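Local coordinates for ABC-type transport system, molybdenum-specific extracellular solute-binding protein (Clostridium difficile, PDB 4KD5), which probably binds molybdate or tungstate outside the cell as the solute-binding component of an ABC transporter, at residues Ile10-Ser15 and Val38-Ser43; Leu58-Gly63 and Tyr194-Ile199; Leu89-Ser94 and Lys179-Thr184; Glu152-Val157 and Gly165-Ser170. All blocks are in the same frame, centred on the assembly; numbering follows the deposited sequence. Where two conformers were deposited one is given.

Contact 1 (Ile10-Ser15 and Val38-Ser43)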
loop_
_atom_site.group_PDB
_atom_site.type_symbol
_atom_site.label_atom_id
_atom_site.label_comp_id
_atom_site.label_asym_id
_atom_site.label_seq_id
_atom_site.Cartn_x
_atom_site.Cartn_y
_atom_site.Cartn_z
ATOM N N ILE A 10 13.683 -8.630 5.983
ATOM C CA ILE A 10 13.135 -9.034 7.273
ATOM C C ILE A 10 14.243 -9.515 8.209
ATOM O O ILE A 10 15.045 -10.376 7.846
ATOM C CB ILE A 10 12.054 -10.128 7.132
ATOM C CG1 ILE A 10 10.788 -9.558 6.500
ATOM C CG2 ILE A 10 11.697 -10.712 8.488
ATOM C CD1 ILE A 10 10.818 -9.495 5.001
ATOM N N SER A 11 14.292 -8.944 9.408
ATOM C CA SER A 11 15.189 -9.431 10.451
ATOM C C SER A 11 14.359 -10.136 11.519
ATOM O O SER A 11 13.382 -9.575 12.017
ATOM C CB SER A 11 15.986 -8.283 11.063
ATOM O OG SER A 11 15.138 -7.235 11.476
ATOM N N ALA A 12 14.738 -11.366 11.858
ATOM C CA ALA A 12 13.976 -12.172 12.808
ATOM C C ALA A 12 14.900 -12.867 13.790
ATOM O O ALA A 12 16.076 -13.067 13.504
ATOM C CB ALA A 12 13.132 -13.193 12.077
ATOM N N ALA A 13 14.361 -13.251 14.943
ATOM C CA ALA A 13 15.130 -14.024 15.909
ATOM C C ALA A 13 15.527 -15.345 15.266
ATOM O O ALA A 13 14.701 -15.989 14.617
ATOM C CB ALA A 13 14.315 -14.271 17.157
ATOM N N ALA A 14 16.777 -15.758 15.466
ATOM C CA ALA A 14 17.320 -16.955 14.818
ATOM C C ALA A 14 16.566 -18.251 15.126
ATOM O O ALA A 14 16.817 -19.282 14.502
ATOM C CB ALA A 14 18.790 -17.112 15.160
ATOM N N SER A 15 15.635 -18.187 16.072
ATOM C CA SER A 15 14.828 -19.341 16.436
ATOM C C SER A 15 13.705 -19.579 15.430
ATOM O O SER A 15 13.179 -20.686 15.332
ATOM C CB SER A 15 14.248 -19.139 17.834
ATOM O OG SER A 15 15.158 -18.438 18.666
ATOM N N VAL A 38 15.696 -12.710 4.347
ATOM C CA VAL A 38 15.592 -12.861 5.796
ATOM C C VAL A 38 16.955 -12.979 6.477
ATOM O O VAL A 38 17.714 -13.916 6.221
ATOM C CB VAL A 38 14.717 -14.067 6.186
ATOM C CG1 VAL A 38 14.476 -14.069 7.677
ATOM C CG2 VAL A 38 13.387 -14.011 5.470
ATOM N N ASN A 39 17.249 -12.020 7.348
ATOM C CA ASN A 39 18.473 -12.037 8.136
ATOM C C ASN A 39 18.173 -12.459 9.573
ATOM O O ASN A 39 17.216 -11.974 10.181
ATOM C CB ASN A 39 19.130 -10.656 8.108
ATOM C CG ASN A 39 20.407 -10.596 8.922
ATOM O OD1 ASN A 39 21.454 -11.093 8.501
ATOM N ND2 ASN A 39 20.333 -9.960 10.087
ATOM N N TYR A 40 18.982 -13.366 10.112
ATOM C CA TYR A 40 18.769 -13.864 11.466
ATOM C C TYR A 40 19.843 -13.371 12.435
ATOM O O TYR A 40 20.997 -13.165 12.046
ATOM C CB TYR A 40 18.710 -15.395 11.462
ATOM C CG TYR A 40 17.609 -15.943 10.590
ATOM C CD1 TYR A 40 16.303 -16.001 11.048
ATOM C CD2 TYR A 40 17.874 -16.397 9.308
ATOM C CE1 TYR A 40 15.294 -16.495 10.251
ATOM C CE2 TYR A 40 16.871 -16.895 8.507
ATOM C CZ TYR A 40 15.587 -16.944 8.984
ATOM O OH TYR A 40 14.587 -17.440 8.185
ATOM N N GLY A 41 19.457 -13.179 13.694
ATOM C CA GLY A 41 20.395 -12.771 14.726
ATOM C C GLY A 41 19.766 -12.687 16.105
ATOM O O GLY A 41 18.606 -13.063 16.296
ATOM N N ALA A 42 20.542 -12.199 17.071
ATOM C CA ALA A 42 20.037 -11.959 18.422
ATOM C C ALA A 42 19.265 -10.642 18.460
ATOM O O ALA A 42 19.766 -9.613 18.002
ATOM C CB ALA A 42 21.181 -11.923 19.412
ATOM N N SER A 43 18.062 -10.682 19.031
ATOM C CA SER A 43 17.136 -9.553 19.014
ATOM C C SER A 43 17.762 -8.226 19.433
ATOM O O SER A 43 17.505 -7.194 18.814
ATOM C CB SER A 43 15.919 -9.856 19.887
ATOM O OG SER A 43 15.294 -11.054 19.474
#

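Contact 2 (Leu58-Gly63 and Tyr194-Ile199)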
loop_
_atom_site.group_PDB
_atom_site.type_symbol
_atom_site.label_atom_id
_atom_site.label_comp_id
_atom_site.label_asym_id
_atom_site.label_seq_id
_atom_site.Cartn_x
_atom_site.Cartn_y
_atom_site.Cartn_z
ATOM N N LEU A 58 10.909 -5.181 7.978
ATOM C CA LEU A 58 10.100 -5.789 9.028
ATOM C C LEU A 58 11.023 -6.419 10.073
ATOM O O LEU A 58 12.100 -6.920 9.735
ATOM C CB LEU A 58 9.165 -6.847 8.438
ATOM C CG LEU A 58 7.973 -7.304 9.283
ATOM C CD1 LEU A 58 6.793 -6.367 9.107
ATOM C CD2 LEU A 58 7.567 -8.716 8.907
ATOM N N PHE A 59 10.612 -6.379 11.337
ATOM C CA PHE A 59 11.406 -6.961 12.415
ATOM C C PHE A 59 10.536 -7.862 13.291
ATOM O O PHE A 59 9.480 -7.443 13.771
ATOM C CB PHE A 59 12.060 -5.848 13.238
ATOM C CG PHE A 59 12.833 -6.337 14.431
ATOM C CD1 PHE A 59 13.616 -7.479 14.356
ATOM C CD2 PHE A 59 12.805 -5.626 15.619
ATOM C CE1 PHE A 59 14.334 -7.914 15.453
ATOM C CE2 PHE A 59 13.520 -6.052 16.718
ATOM C CZ PHE A 59 14.286 -7.199 16.638
ATOM N N ILE A 60 10.977 -9.104 13.476
ATOM C CA ILE A 60 10.305 -10.045 14.365
ATOM C C ILE A 60 11.227 -10.348 15.542
ATOM O O ILE A 60 12.336 -10.858 15.357
ATOM C CB ILE A 60 9.963 -11.355 13.644
ATOM C CG1 ILE A 60 9.377 -11.072 12.261
ATOM C CG2 ILE A 60 8.998 -12.183 14.474
ATOM C CD1 ILE A 60 9.060 -12.321 11.456
ATOM N N SER A 61 10.769 -10.043 16.752
ATOM C CA SER A 61 11.625 -10.144 17.929
ATOM C C SER A 61 11.301 -11.349 18.806
ATOM O O SER A 61 10.246 -11.960 18.668
ATOM C CB SER A 61 11.518 -8.868 18.757
ATOM O OG SER A 61 12.753 -8.580 19.367
ATOM N N ALA A 62 12.216 -11.672 19.717
ATOM C CA ALA A 62 12.029 -12.775 20.657
ATOM C C ALA A 62 11.307 -12.297 21.911
ATOM O O ALA A 62 10.670 -13.082 22.617
ATOM C CB ALA A 62 13.363 -13.398 21.025
ATOM N N GLY A 63 11.434 -11.005 22.196
ATOM C CA GLY A 63 10.820 -10.426 23.378
ATOM C C GLY A 63 10.305 -9.019 23.147
ATOM O O GLY A 63 10.528 -8.434 22.085
ATOM N N TYR A 194 6.422 -13.363 20.543
ATOM C CA TYR A 194 7.286 -12.839 19.498
ATOM C C TYR A 194 6.575 -11.683 18.800
ATOM O O TYR A 194 5.661 -11.901 18.002
ATOM C CB TYR A 194 7.654 -13.944 18.497
ATOM C CG TYR A 194 8.353 -15.142 19.118
ATOM C CD1 TYR A 194 7.634 -16.114 19.798
ATOM C CD2 TYR A 194 9.728 -15.301 19.016
ATOM C CE1 TYR A 194 8.264 -17.207 20.370
ATOM C CE2 TYR A 194 10.369 -16.395 19.583
ATOM C CZ TYR A 194 9.629 -17.344 20.258
ATOM O OH TYR A 194 10.253 -18.432 20.825
ATOM N N PRO A 195 6.975 -10.442 19.119
ATOM C CA PRO A 195 6.332 -9.276 18.499
ATOM C C PRO A 195 6.876 -8.988 17.104
ATOM O O PRO A 195 8.053 -9.262 16.833
ATOM C CB PRO A 195 6.697 -8.131 19.447
ATOM C CG PRO A 195 7.997 -8.549 20.052
ATOM C CD PRO A 195 7.978 -10.059 20.131
ATOM N N VAL A 196 6.021 -8.454 16.232
ATOM C CA VAL A 196 6.432 -8.054 14.894
ATOM C C VAL A 196 6.138 -6.563 14.725
ATOM O O VAL A 196 5.213 -6.038 15.343
ATOM C CB VAL A 196 5.697 -8.888 13.805
ATOM C CG1 VAL A 196 4.200 -8.631 13.842
ATOM C CG2 VAL A 196 6.242 -8.592 12.412
ATOM N N SER A 197 6.934 -5.874 13.913
ATOM C CA SER A 197 6.652 -4.476 13.591
ATOM C C SER A 197 7.258 -4.069 12.253
ATOM O O SER A 197 8.318 -4.566 11.874
ATOM C CB SER A 197 7.174 -3.554 14.695
ATOM O OG SER A 197 6.849 -2.205 14.411
ATOM N N VAL A 198 6.588 -3.167 11.541
ATOM C CA VAL A 198 7.169 -2.572 10.342
ATOM C C VAL A 198 8.140 -1.478 10.781
ATOM O O VAL A 198 7.844 -0.717 11.707
ATOM C CB VAL A 198 6.089 -1.980 9.417
ATOM C CG1 VAL A 198 6.722 -1.268 8.231
ATOM C CG2 VAL A 198 5.163 -3.070 8.920
ATOM N N ILE A 199 9.299 -1.405 10.133
ATOM C CA ILE A 199 10.309 -0.410 10.478
ATOM C C ILE A 199 9.975 0.946 9.844
ATOM O O ILE A 199 9.568 1.006 8.684
ATOM C CB ILE A 199 11.703 -0.886 10.042
ATOM C CG1 ILE A 199 12.005 -2.254 10.651
ATOM C CG2 ILE A 199 12.771 0.104 10.450
ATOM C CD1 ILE A 199 11.933 -2.275 12.163
#

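Contact 3 (Leu89-Ser94 and Lys179-Thr184)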
loop_
_atom_site.group_PDB
_atom_site.type_symbol
_atom_site.label_atom_id
_atom_site.label_comp_id
_atom_site.label_asym_id
_atom_site.label_seq_id
_atom_site.Cartn_x
_atom_site.Cartn_y
_atom_site.Cartn_z
ATOM N N LEU A 89 5.790 -23.187 27.334
ATOM C CA LEU A 89 6.797 -23.883 28.128
ATOM C C LEU A 89 6.242 -25.265 28.440
ATOM O O LEU A 89 5.183 -25.389 29.066
ATOM C CB LEU A 89 7.075 -23.133 29.429
ATOM C CG LEU A 89 8.485 -23.105 30.021
ATOM C CD1 LEU A 89 8.462 -23.502 31.477
ATOM C CD2 LEU A 89 9.442 -23.997 29.265
ATOM N N VAL A 90 6.939 -26.305 27.995
ATOM C CA VAL A 90 6.429 -27.661 28.158
ATOM C C VAL A 90 7.342 -28.563 28.976
ATOM O O VAL A 90 8.542 -28.306 29.104
ATOM C CB VAL A 90 6.116 -28.325 26.799
ATOM C CG1 VAL A 90 5.049 -27.545 26.060
ATOM C CG2 VAL A 90 7.378 -28.428 25.951
ATOM N N LEU A 91 6.751 -29.617 29.532
ATOM C CA LEU A 91 7.489 -30.637 30.266
ATOM C C LEU A 91 7.712 -31.852 29.363
ATOM O O LEU A 91 6.756 -32.449 28.861
ATOM C CB LEU A 91 6.711 -31.056 31.514
ATOM C CG LEU A 91 7.307 -32.156 32.396
ATOM C CD1 LEU A 91 8.619 -31.712 33.017
ATOM C CD2 LEU A 91 6.325 -32.578 33.480
ATOM N N ILE A 92 8.972 -32.217 29.153
ATOM C CA ILE A 92 9.293 -33.350 28.287
ATOM C C ILE A 92 9.926 -34.524 29.038
ATOM O O ILE A 92 10.461 -34.366 30.137
ATOM C CB ILE A 92 10.226 -32.944 27.137
ATOM C CG1 ILE A 92 11.541 -32.394 27.684
ATOM C CG2 ILE A 92 9.550 -31.934 26.214
ATOM C CD1 ILE A 92 12.607 -32.223 26.632
ATOM N N SER A 93 9.870 -35.699 28.417
ATOM C CA SER A 93 10.546 -36.893 28.910
ATOM C C SER A 93 10.958 -37.717 27.695
ATOM O O SER A 93 10.713 -37.311 26.562
ATOM C CB SER A 93 9.630 -37.699 29.825
ATOM O OG SER A 93 8.479 -38.133 29.137
ATOM N N SER A 94 11.584 -38.868 27.915
ATOM C CA SER A 94 11.886 -39.759 26.802
ATOM C C SER A 94 10.574 -40.352 26.295
ATOM O O SER A 94 9.567 -40.319 27.000
ATOM C CB SER A 94 12.855 -40.862 27.222
ATOM O OG SER A 94 12.259 -41.747 28.142
ATOM N N LYS A 179 9.005 -36.969 24.208
ATOM C CA LYS A 179 7.558 -36.800 24.177
ATOM C C LYS A 179 7.148 -35.649 25.095
ATOM O O LYS A 179 7.784 -35.416 26.126
ATOM C CB LYS A 179 6.869 -38.109 24.568
ATOM C CG LYS A 179 6.008 -38.038 25.817
ATOM C CD LYS A 179 5.682 -39.445 26.307
ATOM C CE LYS A 179 4.808 -39.408 27.552
ATOM N NZ LYS A 179 4.581 -40.767 28.123
ATOM N N VAL A 180 6.107 -34.915 24.709
ATOM C CA VAL A 180 5.625 -33.793 25.515
ATOM C C VAL A 180 4.609 -34.288 26.536
ATOM O O VAL A 180 3.475 -34.620 26.184
ATOM C CB VAL A 180 5.003 -32.693 24.637
ATOM C CG1 VAL A 180 4.487 -31.546 25.491
ATOM C CG2 VAL A 180 6.024 -32.179 23.642
ATOM N N VAL A 181 5.028 -34.336 27.797
ATOM C CA VAL A 181 4.205 -34.867 28.879
ATOM C C VAL A 181 3.011 -33.970 29.198
ATOM O O VAL A 181 1.876 -34.433 29.309
ATOM C CB VAL A 181 5.040 -35.038 30.156
ATOM C CG1 VAL A 181 4.184 -35.570 31.275
ATOM C CG2 VAL A 181 6.214 -35.969 29.908
ATOM N N GLU A 182 3.283 -32.680 29.351
ATOM C CA GLU A 182 2.251 -31.715 29.704
ATOM C C GLU A 182 2.743 -30.304 29.412
ATOM O O GLU A 182 3.937 -30.020 29.531
ATOM C CB GLU A 182 1.888 -31.849 31.188
ATOM C CG GLU A 182 0.665 -31.045 31.607
ATOM C CD GLU A 182 0.347 -31.185 33.088
ATOM O OE1 GLU A 182 -0.348 -30.301 33.629
ATOM O OE2 GLU A 182 0.782 -32.179 33.709
ATOM N N LYS A 183 1.828 -29.422 29.023
ATOM C CA LYS A 183 2.178 -28.024 28.819
ATOM C C LYS A 183 1.871 -27.245 30.089
ATOM O O LYS A 183 0.784 -27.376 30.649
ATOM C CB LYS A 183 1.404 -27.439 27.636
ATOM C CG LYS A 183 1.493 -28.278 26.366
ATOM C CD LYS A 183 1.145 -27.473 25.118
ATOM C CE LYS A 183 1.360 -28.299 23.856
ATOM N NZ LYS A 183 1.236 -27.482 22.616
ATOM N N THR A 184 2.830 -26.445 30.546
ATOM C CA THR A 184 2.630 -25.633 31.742
ATOM C C THR A 184 1.486 -24.659 31.517
ATOM O O THR A 184 1.298 -24.164 30.405
ATOM C CB THR A 184 3.908 -24.863 32.160
ATOM O OG1 THR A 184 4.208 -23.850 31.194
ATOM C CG2 THR A 184 5.089 -25.811 32.291
#

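Contact 4 (Glu152-Val157 and Gly165-Ser170)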
loop_
_atom_site.group_PDB
_atom_site.type_symbol
_atom_site.label_atom_id
_atom_site.label_comp_id
_atom_site.label_asym_id
_atom_site.label_seq_id
_atom_site.Cartn_x
_atom_site.Cartn_y
_atom_site.Cartn_z
ATOM N N GLU A 152 20.808 -28.888 24.856
ATOM C CA GLU A 152 21.424 -29.756 25.854
ATOM C C GLU A 152 20.362 -30.389 26.761
ATOM O O GLU A 152 20.507 -31.538 27.186
ATOM C CB GLU A 152 22.471 -28.992 26.678
ATOM C CG GLU A 152 23.275 -29.877 27.620
ATOM C CD GLU A 152 24.512 -29.194 28.183
ATOM O OE1 GLU A 152 24.385 -28.107 28.785
ATOM O OE2 GLU A 152 25.618 -29.753 28.026
ATOM N N VAL A 153 19.294 -29.642 27.042
ATOM C CA VAL A 153 18.183 -30.160 27.841
ATOM C C VAL A 153 17.574 -31.382 27.163
ATOM O O VAL A 153 17.401 -32.427 27.788
ATOM C CB VAL A 153 17.096 -29.093 28.070
ATOM C CG1 VAL A 153 15.919 -29.682 28.817
ATOM C CG2 VAL A 153 17.656 -27.921 28.850
ATOM N N LEU A 154 17.268 -31.243 25.876
ATOM C CA LEU A 154 16.692 -32.329 25.087
ATOM C C LEU A 154 17.612 -33.546 25.025
ATOM O O LEU A 154 17.153 -34.684 25.088
ATOM C CB LEU A 154 16.371 -31.842 23.669
ATOM C CG LEU A 154 15.095 -31.024 23.478
ATOM C CD1 LEU A 154 15.236 -30.055 22.313
ATOM C CD2 LEU A 154 13.923 -31.955 23.235
ATOM N N ALA A 155 18.914 -33.299 24.917
ATOM C CA ALA A 155 19.898 -34.376 24.818
ATOM C C ALA A 155 19.977 -35.205 26.097
ATOM O O ALA A 155 20.083 -36.433 26.043
ATOM C CB ALA A 155 21.257 -33.811 24.466
ATOM N N TRP A 156 19.938 -34.520 27.241
ATOM C CA TRP A 156 19.967 -35.159 28.555
ATOM C C TRP A 156 18.737 -36.028 28.764
ATOM O O TRP A 156 18.827 -37.140 29.285
ATOM C CB TRP A 156 20.012 -34.096 29.659
ATOM C CG TRP A 156 21.297 -33.334 29.738
ATOM C CD1 TRP A 156 22.421 -33.539 28.993
ATOM C CD2 TRP A 156 21.590 -32.238 30.625
ATOM N NE1 TRP A 156 23.395 -32.639 29.361
ATOM C CE2 TRP A 156 22.913 -31.838 30.347
ATOM C CE3 TRP A 156 20.865 -31.574 31.611
ATOM C CZ2 TRP A 156 23.521 -30.782 31.045
ATOM C CZ3 TRP A 156 21.473 -30.531 32.292
ATOM C CH2 TRP A 156 22.788 -30.147 32.007
ATOM N N VAL A 157 17.586 -35.500 28.358
ATOM C CA VAL A 157 16.308 -36.178 28.535
ATOM C C VAL A 157 16.201 -37.388 27.607
ATOM O O VAL A 157 15.684 -38.435 27.995
ATOM C CB VAL A 157 15.138 -35.202 28.306
ATOM C CG1 VAL A 157 13.829 -35.921 28.385
ATOM C CG2 VAL A 157 15.173 -34.083 29.337
ATOM N N GLY A 165 12.356 -32.681 31.587
ATOM C CA GLY A 165 12.959 -31.413 31.217
ATOM C C GLY A 165 11.946 -30.317 30.941
ATOM O O GLY A 165 10.764 -30.590 30.717
ATOM N N PHE A 166 12.411 -29.071 30.969
ATOM C CA PHE A 166 11.571 -27.930 30.618
ATOM C C PHE A 166 12.098 -27.269 29.353
ATOM O O PHE A 166 13.285 -26.953 29.249
ATOM C CB PHE A 166 11.501 -26.922 31.767
ATOM C CG PHE A 166 10.510 -27.292 32.832
ATOM C CD1 PHE A 166 9.173 -26.959 32.690
ATOM C CD2 PHE A 166 10.911 -27.977 33.969
ATOM C CE1 PHE A 166 8.250 -27.298 33.665
ATOM C CE2 PHE A 166 9.991 -28.320 34.948
ATOM C CZ PHE A 166 8.660 -27.979 34.795
ATOM N N VAL A 167 11.207 -27.061 28.390
ATOM C CA VAL A 167 11.621 -26.669 27.052
ATOM C C VAL A 167 10.456 -25.986 26.327
ATOM O O VAL A 167 9.312 -26.125 26.749
ATOM C CB VAL A 167 12.135 -27.917 26.297
ATOM C CG1 VAL A 167 11.121 -28.397 25.279
ATOM C CG2 VAL A 167 13.469 -27.648 25.643
ATOM N N TYR A 168 10.739 -25.225 25.271
ATOM C CA TYR A 168 9.664 -24.650 24.457
ATOM C C TYR A 168 9.033 -25.738 23.591
ATOM O O TYR A 168 9.708 -26.689 23.208
ATOM C CB TYR A 168 10.184 -23.522 23.563
ATOM C CG TYR A 168 10.557 -22.255 24.293
ATOM C CD1 TYR A 168 10.108 -22.010 25.581
ATOM C CD2 TYR A 168 11.354 -21.298 23.687
ATOM C CE1 TYR A 168 10.447 -20.850 26.245
ATOM C CE2 TYR A 168 11.696 -20.138 24.342
ATOM C CZ TYR A 168 11.240 -19.921 25.621
ATOM O OH TYR A 168 11.576 -18.766 26.278
ATOM N N PHE A 169 7.751 -25.604 23.268
ATOM C CA PHE A 169 7.105 -26.601 22.424
ATOM C C PHE A 169 7.754 -26.656 21.045
ATOM O O PHE A 169 7.865 -27.722 20.445
ATOM C CB PHE A 169 5.613 -26.323 22.291
ATOM C CG PHE A 169 4.848 -27.454 21.675
ATOM C CD1 PHE A 169 4.802 -28.694 22.298
ATOM C CD2 PHE A 169 4.169 -27.282 20.480
ATOM C CE1 PHE A 169 4.098 -29.741 21.735
ATOM C CE2 PHE A 169 3.460 -28.329 19.912
ATOM C CZ PHE A 169 3.425 -29.559 20.541
ATOM N N SER A 170 8.191 -25.500 20.553
ATOM C CA SER A 170 8.813 -25.414 19.234
ATOM C C SER A 170 10.147 -26.152 19.165
ATOM O O SER A 170 10.620 -26.489 18.077
ATOM C CB SER A 170 8.988 -23.957 18.805
ATOM O OG SER A 170 9.757 -23.226 19.731
#

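Contact 1 (Ile10-Ser15 and Val38-Ser43)
With chi1 at -59°, Tyr40 sets CG anti to its own carbonyl carbon, and its ring runs along the end of strand 6-13: CD1 lies 3.9 Å from Ala13 O, which sits at the ring edge near the ring plane. Ala12 and Ala14 fill in beside it, Ala12 CB 4.3 Å from Tyr40 CE1 and Ala14 CB 4.1 Å from Tyr40 CB. Val38, on the same face, has a different first torsion: CG1 is anti to the backbone N (chi1 -172°), 3.7 Å from Ile10 O. The backbones pair in parallel, and Asn39 bonds twice to strand 6-13, its N donating to Ile10 O (2.8 Å) and its O accepting from Ala12 N (3.1 Å). Farther on the strands draw apart, and the bonds Gly41 N to Ala12 O and Ala14 N to Gly41 O are weak. The two strands then lead to Ser15 and Ser43, both predicted molybdate ligands; Ser43 OG is hydrogen-bonded to Ala62 N. The pair belongs to the beta-alpha-beta unit of strand 6-13, helix 17-28 and strand 34-41; that helix packs Met20 and Lys17 on Tyr40 and Glu24 on Val38, while strand 58-60 flanks strand 6-13.

Contact 2 (Leu58-Gly63 and Tyr194-Ile199)
Leu58, Phe59 and Ile60 pair antiparallel with Val198, Ser197 and Val196, adding the late strand 193-198 to a sheet built from the first strands of the chain; such a returning antiparallel strand is consistent with the type 2 periplasmic-binding-protein fold of this family. The backbone bonds come first. Phe59 and Ser197 form the hydrogen-bonded pair, each N donating to the other's O, and the Phe59 N to Ser197 O bond measures 3.0 Å. Two residues on, Ser61 N meets Pro195 O at 2.8 Å in an almost straight bond (173° at the hydrogen). Val196 and Ile60 add CA-H...O contacts, longer than the N-H bonds, to Phe59 O and Pro195 O respectively.

Apolar contacts lie on both faces. Leu58 spreads its methyls across two valines: CD1 touches Val198 CG2 at 3.7 Å, and CD2 touches Val196 CG2, also at 3.7 Å, the side chains crossing at a slant. Ile60 instead lies alongside Val196, and helix 205-215 covers Leu58, Val196 and Val198 with Glu212. On the opposite face Ile199, with CG1 anti to its carbonyl carbon (chi1 -55°) and chi2 -58°, brings CD1 to 3.7 Å from Phe59 CB, while the Phe59 ring leads away to Leu46 and Ile50 of helix 43-52.

Carbonyl contacts close the far end. Tyr194, whose OH is hydrogen-bonded to Asn87 ND2, brings CB to 3.3 Å from Ser61 O. Beside it Pro195 CG sits 3.2 Å from the O of Gly63, a residue that touches the bound 2-butanol.

Contact 3 (Leu89-Ser94 and Lys179-Thr184)
Lys183 and Val90 lie side by side, pointing the same way from a non-hydrogen-bonded antiparallel pair. Along the lysine, CB is 4.0 Å from Val90 CG1, CG comes closest at 3.6 Å from that same methyl, and CD passes it at 4.0 Å; the aliphatic stem thus runs over one valine branch. With chi1 at -51° and the rest of the chain extended, the side chain then leads away from strand 82-94, and its charged end makes a cation-pi contact with Phe169. Val90 also meets Val180 on this face, CB against the CG1 methyl.

Between Leu91 and Ile92 the register slips by one residue. Val181 and Glu182 both face Leu91, a classic beta bulge in strand 178-183. Leu91 N donates to Glu182 O at 2.8 Å, nearly straight at 171°, whereas Leu91 O accepts from Val181 N at the same 2.8 Å but with a more bent 138° at the hydrogen. The bulge tips Val181 toward strand 82-94, where its CG2 comes to 3.2 Å from Ser93 OG; that hydroxyl donates to Ser94 O. Glu182 reaches instead for a backbone N-H, OE2 accepting from Met102 N.

Past Lys183, Thr184 grips a single carbonyl twice. Leu89 O takes Thr184 N at 3.0 Å and Thr184 OG1 at 2.8 Å, the hydroxyl tilted out of the carbonyl plane. At the other end, Ser93 and Lys179 exchange two backbone bonds.

Contact 4 (Glu152-Val157 and Gly165-Ser170)
Val153 and Val157, one helical turn apart, press their methyls on the backbone of Gly165 where helix 150-159 lies against strand 164-168. The helix is the connecting arm of a beta-alpha-beta crossover from strand 144-147 to strand 164-168, two parallel strands with strand 113-116 between them. Both valines have CG1 anti to the backbone N (chi1 176° in each), yet different branches do the touching. Val157 uses CG2, 3.9 Å from Gly165 N, and Val153 uses CG1, 4.2 Å from Gly165 CA and 3.8 Å from Phe166 O. Because Gly165 carries no side chain, the methyls settle directly on main-chain atoms; no hydrogen bond spans the contact.

Toward the end of the strand the fit is looser. Val167 CG2 is 4.3 Å from Leu154 CG and 4.5 Å from Val153 CG1, a more distant apolar contact. The Phe166 side chain points away from the helix, to Ala127 of helix 122-133. Tyr168, predicted to take part in molybdate binding, lies beyond the helix segment and packs on Pro122, Ala123 and Tyr126.

Ala155 is exposed on the helix; Glu152 and Trp156, only partly exposed, turn to strand 144-147, and the glutamate stem folds over the indole, with Glu152 CG 3.0 Å above the plane of the Trp156 ring and displaced toward its rim.

From the N terminus, contact 1 closes first, joining strands 6-13 and 34-41 across one helix. Contact 2 opens next, at residues 58-63, and stays open until 194-199; Ser11 bonds to Leu58 and Ile60, so contacts 1 and 2 share neighbouring strands of one lobe. Within that long excursion, contact 3 runs from 89-94 to 179-184, and it in turn encloses contact 4, the short link from 152-157 to 165-170. None of them cross. Contacts 3 and 4 lie across the chain's centre from contact 2 and are joined to each other by the bonds of Val90 to Val167 and Ile92 to Gly165. Tyr194 of contact 2 packs on Tyr168 of contact 4 between the two groups.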